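Local coordinates for flagella basal body P-ring formation protein flgA (Salmonella typhimurium, PDB 3TEE) that takes part in assembling the P-ring of the flagellar basal body in the periplasm, possibly by modulating the assembly process, at residues A81-G86 with A92-K97; N54-A57 with E62-Y65; Q145-I150 with A174-T179; Q13-F18 with V68-T73. All coordinates share one frame; numbering follows the deposited sequence.

Interaction 1 of 4, residues A81-G86 with A92-K97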
loop_
_atom_site.group_PDB
_atom_site.type_symbol
_atom_site.label_atom_id
_atom_site.label_comp_id
_atom_site.label_asym_id
_atom_site.label_seq_id
_atom_site.Cartn_x
_atom_site.Cartn_y
_atom_site.Cartn_z
ATOM N N ALA A 81 20.023 -6.591 1.324
ATOM C CA ALA A 81 20.917 -6.937 2.443
ATOM C C ALA A 81 20.061 -7.530 3.524
ATOM O O ALA A 81 18.882 -7.189 3.568
ATOM C CB ALA A 81 21.629 -5.682 2.974
ATOM N N PRO A 82 20.599 -8.349 4.464
ATOM C CA PRO A 82 19.752 -8.861 5.549
ATOM C C PRO A 82 19.064 -7.745 6.320
ATOM O O PRO A 82 19.671 -6.696 6.584
ATOM C CB PRO A 82 20.766 -9.602 6.459
ATOM C CG PRO A 82 21.839 -10.016 5.536
ATOM C CD PRO A 82 21.984 -8.857 4.587
ATOM N N ILE A 83 17.772 -7.944 6.637
ATOM C CA ILE A 83 17.008 -6.989 7.415
ATOM C C ILE A 83 16.421 -7.737 8.602
ATOM O O ILE A 83 15.740 -8.737 8.411
ATOM C CB ILE A 83 15.886 -6.275 6.598
ATOM C CG1 ILE A 83 16.416 -5.678 5.283
ATOM C CG2 ILE A 83 15.204 -5.195 7.467
ATOM C CD1 ILE A 83 15.255 -5.125 4.330
ATOM N N ALA A 84 16.647 -7.238 9.810
ATOM C CA ALA A 84 16.090 -7.864 11.013
ATOM C C ALA A 84 14.677 -7.377 11.231
ATOM O O ALA A 84 14.320 -6.297 10.749
ATOM C CB ALA A 84 16.949 -7.514 12.222
ATOM N N ARG A 85 13.865 -8.151 11.982
ATOM C CA ARG A 85 12.509 -7.747 12.381
ATOM C C ARG A 85 12.689 -6.409 13.141
ATOM O O ARG A 85 13.632 -6.282 13.918
ATOM C CB ARG A 85 11.881 -8.814 13.304
ATOM C CG ARG A 85 10.539 -8.397 13.911
ATOM C CD ARG A 85 10.010 -9.418 14.896
ATOM N NE ARG A 85 9.380 -8.776 16.053
ATOM C CZ ARG A 85 9.991 -8.544 17.213
ATOM N NH1 ARG A 85 11.259 -8.898 17.388
ATOM N NH2 ARG A 85 9.338 -7.952 18.206
ATOM N N GLY A 86 11.900 -5.400 12.786
ATOM C CA GLY A 86 12.025 -4.074 13.385
ATOM C C GLY A 86 12.997 -3.150 12.672
ATOM O O GLY A 86 13.021 -1.954 12.962
ATOM N N ALA A 92 20.002 1.101 1.262
ATOM C CA ALA A 92 21.112 0.174 1.470
ATOM C C ALA A 92 20.619 -1.277 1.575
ATOM O O ALA A 92 21.401 -2.198 1.356
ATOM C CB ALA A 92 21.875 0.549 2.738
ATOM N N ASN A 93 19.343 -1.495 1.910
ATOM C CA ASN A 93 18.879 -2.875 2.115
ATOM C C ASN A 93 17.692 -3.353 1.263
ATOM O O ASN A 93 17.267 -4.488 1.416
ATOM C CB ASN A 93 18.687 -3.153 3.613
ATOM C CG ASN A 93 17.583 -2.341 4.246
ATOM O OD1 ASN A 93 16.697 -1.829 3.563
ATOM N ND2 ASN A 93 17.554 -2.287 5.568
ATOM N N VAL A 94 17.120 -2.469 0.416
ATOM C CA VAL A 94 16.030 -2.843 -0.509
ATOM C C VAL A 94 16.317 -2.168 -1.822
ATOM O O VAL A 94 16.735 -1.004 -1.824
ATOM C CB VAL A 94 14.575 -2.528 -0.042
ATOM C CG1 VAL A 94 14.176 -3.347 1.177
ATOM C CG2 VAL A 94 14.358 -1.026 0.186
ATOM N N THR A 95 16.093 -2.879 -2.940
ATOM C CA THR A 95 16.352 -2.338 -4.275
ATOM C C THR A 95 15.328 -2.825 -5.295
ATOM O O THR A 95 14.558 -3.735 -5.035
ATOM C CB THR A 95 17.746 -2.788 -4.773
ATOM O OG1 THR A 95 17.779 -4.213 -4.904
ATOM C CG2 THR A 95 18.842 -2.343 -3.872
ATOM N N LEU A 96 15.441 -2.304 -6.498
ATOM C CA LEU A 96 14.600 -2.701 -7.620
ATOM C C LEU A 96 15.314 -3.788 -8.373
ATOM O O LEU A 96 16.491 -3.653 -8.700
ATOM C CB LEU A 96 14.345 -1.502 -8.546
ATOM C CG LEU A 96 13.377 -0.423 -8.091
ATOM C CD1 LEU A 96 13.266 0.621 -9.174
ATOM C CD2 LEU A 96 11.944 -0.975 -7.856
ATOM N N LYS A 97 14.601 -4.883 -8.627
ATOM C CA LYS A 97 15.048 -6.038 -9.350
ATOM C C LYS A 97 14.093 -6.209 -10.539
ATOM O O LYS A 97 12.902 -5.879 -10.433
ATOM C CB LYS A 97 14.944 -7.240 -8.404
ATOM C CG LYS A 97 15.795 -8.412 -8.799
ATOM C CD LYS A 97 16.054 -9.314 -7.601
ATOM C CE LYS A 97 16.869 -10.519 -8.008
ATOM N NZ LYS A 97 17.134 -11.419 -6.857
HETATM O O HOH W 1 19.649 -3.995 6.966
#
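Ile83 lies across Asn93, the two side chains meeting at about a right angle, and this crossing is the tight part of the contact. Ile83 CG1 sits 3.6 Å from Asn93 ND2, and the tip of the same isoleucine, CD1, comes within 3.6 Å of Asn93 CG. That tip also reaches on to the next residue, where Ile83 CD1 meets Val94 CG1 at 3.8 Å. Beside them Ala81 CB and Asn93 CB pack at 3.9 Å. With chi1 at 66°, Asn93 CG stands between its own backbone N and carbonyl carbon; OD1 accepts from Thr90 N and ND2 donates to Lys88 O, which ties the amide into the intervening loop while Ile83 packs across it.

The other side is looser. Ala81 N donates to Asn93 O over 3.5 Å, a weak bond with 148° at the hydrogen. Further along a water fills in for direct contact, donating to Pro82 O at 2.7 Å and accepting from Asn93 ND2 at 3.0 Å.

Val94 starts strand 94-100, which runs antiparallel to strand 62-79; its side chain packs on Val77, Leu89 and Ile115, while the backbone of Ile83 turns to bond with Leu124.

Interaction 2 of 4, residues N54-A57 with E62-Y65; sequences NVVA and EKRY
Ala57 and Arg64 face each other as an antiparallel hydrogen-bonded pair, and their backbones bond in both directions. Ala57 N donates to Arg64 O and Arg64 N to Ala57 O, each at 2.8 Å; the first is the straighter, 167° at the hydrogen against 156°. A CA-H...O contact adds to this, Val56 CA lying 3.3 Å from Arg64 O, which thus takes both an N-H and a C-H.

The apolar contacts lie on the face that carries Val56 and Tyr65, a non-hydrogen-bonded pair. Val56 splits its methyls between two neighbours: CG1 touches Lys63 CG at 3.7 Å, on an aliphatic chain that runs out extended, while CG2 rests 4.0 Å from Tyr65 CD1, valine and tyrosine standing side by side and pointing the same way.

Among charged groups, the chain of Arg64 bends at chi2 (-61°), which leads its end away from Ala57 and into a salt bridge with Glu62. NE reaches OE1 at 2.9 Å; the oxygen lies nearly in the guanidinium plane, but the nitrogen approaches from above the carboxylate. The other oxygen, OE2, bonds to Ser35 OG.

This is the paired stem of a beta hairpin, strand 53-59 turning back into the long strand 62-79 within an antiparallel sheet.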
loop_
_atom_site.group_PDB
_atom_site.type_symbol
_atom_site.label_atom_id
_atom_site.label_comp_id
_atom_site.label_asym_id
_atom_site.label_seq_id
_atom_site.Cartn_x
_atom_site.Cartn_y
_atom_site.Cartn_z
ATOM N N ASN A 54 -9.060 -13.303 -17.117
ATOM C CA ASN A 54 -10.206 -13.446 -18.001
ATOM C C ASN A 54 -10.417 -12.103 -18.688
ATOM O O ASN A 54 -10.364 -11.057 -18.038
ATOM C CB ASN A 54 -11.469 -13.867 -17.219
ATOM C CG ASN A 54 -11.322 -15.219 -16.536
ATOM O OD1 ASN A 54 -10.911 -16.213 -17.141
ATOM N ND2 ASN A 54 -11.652 -15.277 -15.252
ATOM N N VAL A 55 -10.612 -12.132 -20.003
ATOM C CA VAL A 55 -10.862 -10.915 -20.783
ATOM C C VAL A 55 -12.211 -11.058 -21.453
ATOM O O VAL A 55 -12.441 -12.054 -22.140
ATOM C CB VAL A 55 -9.759 -10.670 -21.845
ATOM C CG1 VAL A 55 -10.117 -9.493 -22.769
ATOM C CG2 VAL A 55 -8.404 -10.448 -21.187
ATOM N N VAL A 56 -13.058 -10.035 -21.321
ATOM C CA VAL A 56 -14.332 -9.983 -22.009
ATOM C C VAL A 56 -14.040 -9.319 -23.365
ATOM O O VAL A 56 -13.381 -8.281 -23.412
ATOM C CB VAL A 56 -15.426 -9.242 -21.197
ATOM C CG1 VAL A 56 -16.704 -9.079 -22.026
ATOM C CG2 VAL A 56 -15.727 -10.003 -19.899
ATOM N N ALA A 57 -14.462 -9.955 -24.459
ATOM C CA ALA A 57 -14.260 -9.408 -25.805
ATOM C C ALA A 57 -15.632 -9.268 -26.433
ATOM O O ALA A 57 -16.347 -10.266 -26.610
ATOM C CB ALA A 57 -13.376 -10.335 -26.636
ATOM N N GLU A 62 -22.032 -10.458 -29.688
ATOM C CA GLU A 62 -21.152 -11.390 -28.989
ATOM C C GLU A 62 -20.582 -10.791 -27.739
ATOM O O GLU A 62 -20.158 -9.642 -27.749
ATOM C CB GLU A 62 -19.957 -11.862 -29.847
ATOM C CG GLU A 62 -20.318 -12.598 -31.126
ATOM C CD GLU A 62 -19.146 -12.847 -32.056
ATOM O OE1 GLU A 62 -17.993 -12.907 -31.575
ATOM O OE2 GLU A 62 -19.391 -13.019 -33.268
ATOM N N LYS A 63 -20.449 -11.607 -26.700
ATOM C CA LYS A 63 -19.751 -11.244 -25.481
ATOM C C LYS A 63 -18.903 -12.472 -25.125
ATOM O O LYS A 63 -19.375 -13.377 -24.441
ATOM C CB LYS A 63 -20.734 -10.846 -24.357
ATOM C CG LYS A 63 -20.001 -10.485 -23.066
ATOM C CD LYS A 63 -20.993 -10.254 -21.924
ATOM C CE LYS A 63 -20.285 -9.724 -20.705
ATOM N NZ LYS A 63 -21.194 -9.727 -19.533
ATOM N N ARG A 64 -17.685 -12.532 -25.653
ATOM C CA ARG A 64 -16.801 -13.684 -25.435
ATOM C C ARG A 64 -16.067 -13.553 -24.136
ATOM O O ARG A 64 -15.662 -12.438 -23.784
ATOM C CB ARG A 64 -15.749 -13.805 -26.561
ATOM C CG ARG A 64 -16.334 -13.802 -27.992
ATOM C CD ARG A 64 -17.282 -14.959 -28.262
ATOM N NE ARG A 64 -17.583 -15.054 -29.689
ATOM C CZ ARG A 64 -17.989 -16.159 -30.299
ATOM N NH1 ARG A 64 -18.176 -17.276 -29.608
ATOM N NH2 ARG A 64 -18.200 -16.159 -31.608
ATOM N N TYR A 65 -15.854 -14.692 -23.440
ATOM C CA TYR A 65 -15.060 -14.739 -22.212
ATOM C C TYR A 65 -13.771 -15.443 -22.596
ATOM O O TYR A 65 -13.768 -16.663 -22.804
ATOM C CB TYR A 65 -15.759 -15.522 -21.080
ATOM C CG TYR A 65 -17.058 -14.961 -20.543
ATOM C CD1 TYR A 65 -17.284 -13.586 -20.501
ATOM C CD2 TYR A 65 -18.016 -15.795 -19.973
ATOM C CE1 TYR A 65 -18.465 -13.061 -19.964
ATOM C CE2 TYR A 65 -19.182 -15.281 -19.406
ATOM C CZ TYR A 65 -19.408 -13.913 -19.415
ATOM O OH TYR A 65 -20.572 -13.411 -18.883
#

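Interaction 3 of 4, residues Q145-I150 with A174-T179; sequences QRVQVI and ARVRMT
Val176 points at Val147 and Val149 from the facing strand, and its three side-chain carbons make most of the contact on this side. Its CB is already within range, 4.0 Å from Val149 CG2. One step out, CG1 makes the closest approaches: it touches Val147 CG2 at 3.6 Å and Val149 CG2 at 3.7 Å. The second methyl, CG2, meets the same two partners slightly farther off, 3.8 Å to Val147 CG2 and 4.0 Å to Val149 CG2. Both branches of Val176 therefore bear on one methyl from each of the opposing valines.

The geometry follows from the fold. Strands 146-152 and 173-178 belong to a mixed five-stranded sheet whose first and last strands, 146-152 and 194-197, also pair. Strand 157-164 lies between the two in sheet order, so they meet through the interior instead of along an edge: the short segments cross at -99°, with axes 8.5 Å apart, and all the contacts are between side chains.

Val149 and Val176 reach toward each other tip to tip, whereas Val147 comes in at a slant. In Val147, chi1 of -67° leaves CG2 between the backbone N and the carbonyl carbon, and this is the methyl that meets Val176. Met178 comes in from the flank: its bent chain brings the end nearer than its first bond suggests, and SD lies 4.3 Å from Val149 CG2. Ile196 and Val184 also touch Val149, while Ile194 packs on Val176 from the closing strand.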
loop_
_atom_site.group_PDB
_atom_site.type_symbol
_atom_site.label_atom_id
_atom_site.label_comp_id
_atom_site.label_asym_id
_atom_site.label_seq_id
_atom_site.Cartn_x
_atom_site.Cartn_y
_atom_site.Cartn_z
ATOM N N GLN A 145 7.691 7.449 25.193
ATOM C CA GLN A 145 8.162 8.729 24.670
ATOM C C GLN A 145 7.337 9.894 25.200
ATOM O O GLN A 145 6.114 9.785 25.287
ATOM C CB GLN A 145 8.047 8.707 23.143
ATOM C CG GLN A 145 8.915 9.684 22.386
ATOM C CD GLN A 145 8.995 9.226 20.949
ATOM O OE1 GLN A 145 8.100 9.485 20.138
ATOM N NE2 GLN A 145 10.040 8.478 20.621
ATOM N N ARG A 146 8.009 11.028 25.484
ATOM C CA ARG A 146 7.374 12.274 25.892
ATOM C C ARG A 146 6.735 12.831 24.627
ATOM O O ARG A 146 7.391 12.897 23.584
ATOM C CB ARG A 146 8.412 13.252 26.469
ATOM C CG ARG A 146 7.828 14.589 26.927
ATOM C CD ARG A 146 8.851 15.445 27.649
ATOM N NE ARG A 146 8.448 16.852 27.704
ATOM C CZ ARG A 146 8.832 17.777 26.829
ATOM N NH1 ARG A 146 9.632 17.456 25.819
ATOM N NH2 ARG A 146 8.420 19.031 26.957
ATOM N N VAL A 147 5.437 13.145 24.685
ATOM C CA VAL A 147 4.706 13.647 23.511
ATOM C C VAL A 147 3.917 14.891 23.885
ATOM O O VAL A 147 3.706 15.155 25.070
ATOM C CB VAL A 147 3.768 12.581 22.883
ATOM C CG1 VAL A 147 4.554 11.428 22.261
ATOM C CG2 VAL A 147 2.745 12.068 23.897
ATOM N N GLN A 148 3.442 15.614 22.871
ATOM C CA GLN A 148 2.636 16.808 23.047
ATOM C C GLN A 148 1.223 16.502 22.581
ATOM O O GLN A 148 1.022 15.985 21.479
ATOM C CB GLN A 148 3.223 18.005 22.256
ATOM C CG GLN A 148 4.419 18.677 22.932
ATOM C CD GLN A 148 4.032 19.646 24.027
ATOM O OE1 GLN A 148 4.479 19.526 25.169
ATOM N NE2 GLN A 148 3.224 20.652 23.701
ATOM N N VAL A 149 0.254 16.787 23.446
ATOM C CA VAL A 149 -1.162 16.618 23.145
ATOM C C VAL A 149 -1.693 18.009 22.795
ATOM O O VAL A 149 -1.521 18.954 23.570
ATOM C CB VAL A 149 -1.947 15.966 24.313
ATOM C CG1 VAL A 149 -3.446 15.959 24.030
ATOM C CG2 VAL A 149 -1.444 14.552 24.598
ATOM N N ILE A 150 -2.317 18.126 21.629
ATOM C CA ILE A 150 -2.876 19.370 21.117
ATOM C C ILE A 150 -4.357 19.165 20.849
ATOM O O ILE A 150 -4.730 18.416 19.947
ATOM C CB ILE A 150 -2.107 19.873 19.852
ATOM C CG1 ILE A 150 -0.584 20.020 20.135
ATOM C CG2 ILE A 150 -2.718 21.181 19.303
ATOM C CD1 ILE A 150 0.320 20.214 18.889
ATOM N N ALA A 174 -2.981 7.182 19.282
ATOM C CA ALA A 174 -2.022 7.012 20.370
ATOM C C ALA A 174 -2.661 7.439 21.680
ATOM O O ALA A 174 -3.327 8.475 21.743
ATOM C CB ALA A 174 -0.752 7.805 20.118
ATOM N N ARG A 175 -2.515 6.591 22.699
ATOM C CA ARG A 175 -2.993 6.858 24.043
ATOM C C ARG A 175 -1.815 7.502 24.745
ATOM O O ARG A 175 -0.654 7.169 24.470
ATOM C CB ARG A 175 -3.474 5.581 24.756
ATOM C CG ARG A 175 -4.682 4.932 24.068
ATOM C CD ARG A 175 -5.100 3.599 24.686
ATOM N NE ARG A 175 -3.975 2.775 25.154
ATOM C CZ ARG A 175 -3.271 1.934 24.398
ATOM N NH1 ARG A 175 -3.556 1.791 23.106
ATOM N NH2 ARG A 175 -2.273 1.235 24.927
ATOM N N VAL A 176 -2.111 8.510 25.548
ATOM C CA VAL A 176 -1.098 9.321 26.207
ATOM C C VAL A 176 -1.432 9.433 27.676
ATOM O O VAL A 176 -2.526 9.883 28.034
ATOM C CB VAL A 176 -1.009 10.738 25.542
ATOM C CG1 VAL A 176 0.042 11.603 26.218
ATOM C CG2 VAL A 176 -0.749 10.651 24.041
ATOM N N ARG A 177 -0.476 9.063 28.528
ATOM C CA ARG A 177 -0.678 9.217 29.954
ATOM C C ARG A 177 -0.217 10.630 30.345
ATOM O O ARG A 177 0.935 11.004 30.111
ATOM C CB ARG A 177 0.089 8.128 30.723
ATOM C CG ARG A 177 -0.076 8.194 32.226
ATOM C CD ARG A 177 0.870 7.215 32.923
ATOM N NE ARG A 177 0.601 7.262 34.356
ATOM C CZ ARG A 177 1.120 8.152 35.194
ATOM N NH1 ARG A 177 2.030 9.025 34.773
ATOM N NH2 ARG A 177 0.755 8.161 36.461
ATOM N N MET A 178 -1.133 11.421 30.895
ATOM C CA MET A 178 -0.832 12.753 31.428
ATOM C C MET A 178 -0.130 12.559 32.782
ATOM O O MET A 178 -0.220 11.473 33.373
ATOM C CB MET A 178 -2.120 13.591 31.592
ATOM C CG MET A 178 -2.973 13.634 30.328
ATOM S SD MET A 178 -2.017 13.979 28.835
ATOM C CE MET A 178 -2.097 15.680 28.855
ATOM N N THR A 179 0.560 13.598 33.273
ATOM C CA THR A 179 1.325 13.547 34.523
ATOM C C THR A 179 0.565 13.005 35.749
ATOM O O THR A 179 1.159 12.283 36.550
ATOM C CB THR A 179 2.128 14.848 34.743
ATOM O OG1 THR A 179 3.087 14.631 35.779
ATOM C CG2 THR A 179 1.238 16.053 35.073
#

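Interaction 4 of 4, residues Q13-F18 with V68-T73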
loop_
_atom_site.group_PDB
_atom_site.type_symbol
_atom_site.label_atom_id
_atom_site.label_comp_id
_atom_site.label_asym_id
_atom_site.label_seq_id
_atom_site.Cartn_x
_atom_site.Cartn_y
_atom_site.Cartn_z
ATOM N N GLN A 13 -0.203 -1.612 -23.448
ATOM C CA GLN A 13 -0.667 -0.235 -23.150
ATOM C C GLN A 13 -1.246 -0.164 -21.717
ATOM O O GLN A 13 -0.909 0.753 -20.971
ATOM C CB GLN A 13 -1.719 0.232 -24.167
ATOM C CG GLN A 13 -1.094 0.511 -25.544
ATOM C CD GLN A 13 -2.065 0.720 -26.681
ATOM O OE1 GLN A 13 -3.272 0.506 -26.543
ATOM N NE2 GLN A 13 -1.539 1.101 -27.859
ATOM N N ARG A 14 -2.074 -1.150 -21.334
ATOM C CA ARG A 14 -2.643 -1.203 -19.972
ATOM C C ARG A 14 -1.558 -1.274 -18.886
ATOM O O ARG A 14 -1.747 -0.761 -17.774
ATOM C CB ARG A 14 -3.497 -2.453 -19.814
ATOM C CG ARG A 14 -4.887 -2.272 -20.301
ATOM C CD ARG A 14 -5.658 -3.548 -20.070
ATOM N NE ARG A 14 -5.947 -3.826 -18.658
ATOM C CZ ARG A 14 -6.938 -3.280 -17.961
ATOM N NH1 ARG A 14 -7.734 -2.376 -18.520
ATOM N NH2 ARG A 14 -7.123 -3.611 -16.693
ATOM N N LEU A 15 -0.435 -1.925 -19.213
ATOM C CA LEU A 15 0.669 -2.162 -18.264
ATOM C C LEU A 15 1.790 -1.139 -18.388
ATOM O O LEU A 15 2.863 -1.352 -17.819
ATOM C CB LEU A 15 1.186 -3.613 -18.421
ATOM C CG LEU A 15 0.465 -4.758 -17.654
ATOM C CD1 LEU A 15 -1.039 -4.635 -17.652
ATOM C CD2 LEU A 15 0.803 -6.136 -18.247
ATOM N N ALA A 16 1.530 0.006 -19.082
ATOM C CA ALA A 16 2.524 1.073 -19.228
ATOM C C ALA A 16 2.949 1.560 -17.801
ATOM O O ALA A 16 2.114 1.669 -16.905
ATOM C CB ALA A 16 1.954 2.235 -20.048
ATOM N N GLY A 17 4.236 1.719 -17.575
ATOM C CA GLY A 17 4.697 2.101 -16.241
ATOM C C GLY A 17 4.932 0.930 -15.294
ATOM O O GLY A 17 5.670 1.102 -14.327
ATOM N N PHE A 18 4.330 -0.278 -15.545
ATOM C CA PHE A 18 4.556 -1.499 -14.731
ATOM C C PHE A 18 5.534 -2.462 -15.445
ATOM O O PHE A 18 6.377 -3.107 -14.802
ATOM C CB PHE A 18 3.250 -2.281 -14.474
ATOM C CG PHE A 18 2.210 -1.695 -13.540
ATOM C CD1 PHE A 18 2.332 -1.830 -12.163
ATOM C CD2 PHE A 18 1.062 -1.085 -14.044
ATOM C CE1 PHE A 18 1.339 -1.334 -11.303
ATOM C CE2 PHE A 18 0.073 -0.589 -13.187
ATOM C CZ PHE A 18 0.213 -0.721 -11.821
ATOM N N VAL A 68 -6.700 -15.854 -20.923
ATOM C CA VAL A 68 -5.371 -15.562 -21.459
ATOM C C VAL A 68 -4.342 -15.673 -20.334
ATOM O O VAL A 68 -4.666 -15.495 -19.167
ATOM C CB VAL A 68 -5.245 -14.172 -22.175
ATOM C CG1 VAL A 68 -6.230 -14.018 -23.337
ATOM C CG2 VAL A 68 -5.386 -13.018 -21.187
ATOM N N ASN A 69 -3.115 -15.919 -20.707
ATOM C CA ASN A 69 -1.993 -15.872 -19.787
ATOM C C ASN A 69 -1.167 -14.639 -20.214
ATOM O O ASN A 69 -0.828 -14.485 -21.386
ATOM C CB ASN A 69 -1.143 -17.143 -19.836
ATOM C CG ASN A 69 0.071 -17.009 -18.927
ATOM O OD1 ASN A 69 1.162 -16.679 -19.371
ATOM N ND2 ASN A 69 -0.134 -17.089 -17.627
ATOM N N VAL A 70 -0.889 -13.763 -19.268
ATOM C CA VAL A 70 -0.121 -12.548 -19.549
ATOM C C VAL A 70 1.199 -12.599 -18.778
ATOM O O VAL A 70 1.218 -12.522 -17.557
ATOM C CB VAL A 70 -0.931 -11.271 -19.220
ATOM C CG1 VAL A 70 -0.122 -9.998 -19.498
ATOM C CG2 VAL A 70 -2.273 -11.253 -19.955
ATOM N N GLN A 71 2.293 -12.722 -19.505
ATOM C CA GLN A 71 3.633 -12.670 -18.896
ATOM C C GLN A 71 4.049 -11.205 -18.900
ATOM O O GLN A 71 4.048 -10.577 -19.961
ATOM C CB GLN A 71 4.633 -13.501 -19.710
ATOM C CG GLN A 71 4.285 -14.984 -19.811
ATOM C CD GLN A 71 5.346 -15.791 -20.528
ATOM O OE1 GLN A 71 6.217 -15.264 -21.228
ATOM N NE2 GLN A 71 5.331 -17.097 -20.319
ATOM N N ALA A 72 4.336 -10.631 -17.722
ATOM C CA ALA A 72 4.736 -9.221 -17.655
ATOM C C ALA A 72 6.035 -9.132 -16.893
ATOM O O ALA A 72 6.121 -9.659 -15.780
ATOM C CB ALA A 72 3.650 -8.372 -16.984
ATOM N N THR A 73 7.080 -8.577 -17.533
ATOM C CA THR A 73 8.412 -8.415 -16.914
ATOM C C THR A 73 8.602 -6.932 -16.605
ATOM O O THR A 73 8.263 -6.080 -17.423
ATOM C CB THR A 73 9.545 -9.010 -17.792
ATOM O OG1 THR A 73 9.278 -10.389 -18.021
ATOM C CG2 THR A 73 10.933 -8.916 -17.134
#
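Leu15 O accepts from Phe18 N at 2.9 Å, the shortest polar bond here, and it closes a type II beta turn in which Gly17 takes the positive phi. The turn follows directly on helix 2-14, and Ala16 N bonds back to Gln13 O at the helix end. The chain thus leaves a helix that packs against the antiparallel sheet containing strand 62-79, and this exit is fastened to the strand by one apolar side chain.

That side chain is Leu15, and one of its methyls does the work. CD2 sits 3.8 Å from Ala72 CB and 4.2 Å from Val70 CG1, spanning two strand residues that point to the same face. With Val70 the meeting is tip to tip; the valine's chi1 of 179° places CG1 anti to the backbone N, and this is the methyl that meets the leucine. Val22, on the neighbouring strand 21-26, touches both Leu15 and Val70.

Farther along, the backbones come near each other without bonding, and Phe18 turns its ring away toward Leu49 and Leu110. Phe18 O and Thr73 O are 4.4 Å apart, and Thr73 O takes a hydrogen bond from the hydroxyl OG of Ser19.

In the fold
Interactions 2 and 4 share strand 62-79 and touch: Val55 CG2 packs on Val68 CG2 at 4.0 Å, so the first arm of the hairpin packs on the part of strand 62-79 used in interaction 4. In sequence, the hairpin falls between the two segments of interaction 4. Interaction 1 belongs to the same sheet through strand 94-100, with its nearest atoms about 8 Å from interaction 4 and about 24 Å from interaction 2. Interaction 3 stands apart in a separate sheet, on the opposite side of the chain's centre from interactions 2 and 4; its centre is about 57 Å from that of interaction 2 and about 33 Å from that of interaction 1, consistent with an extended, open form.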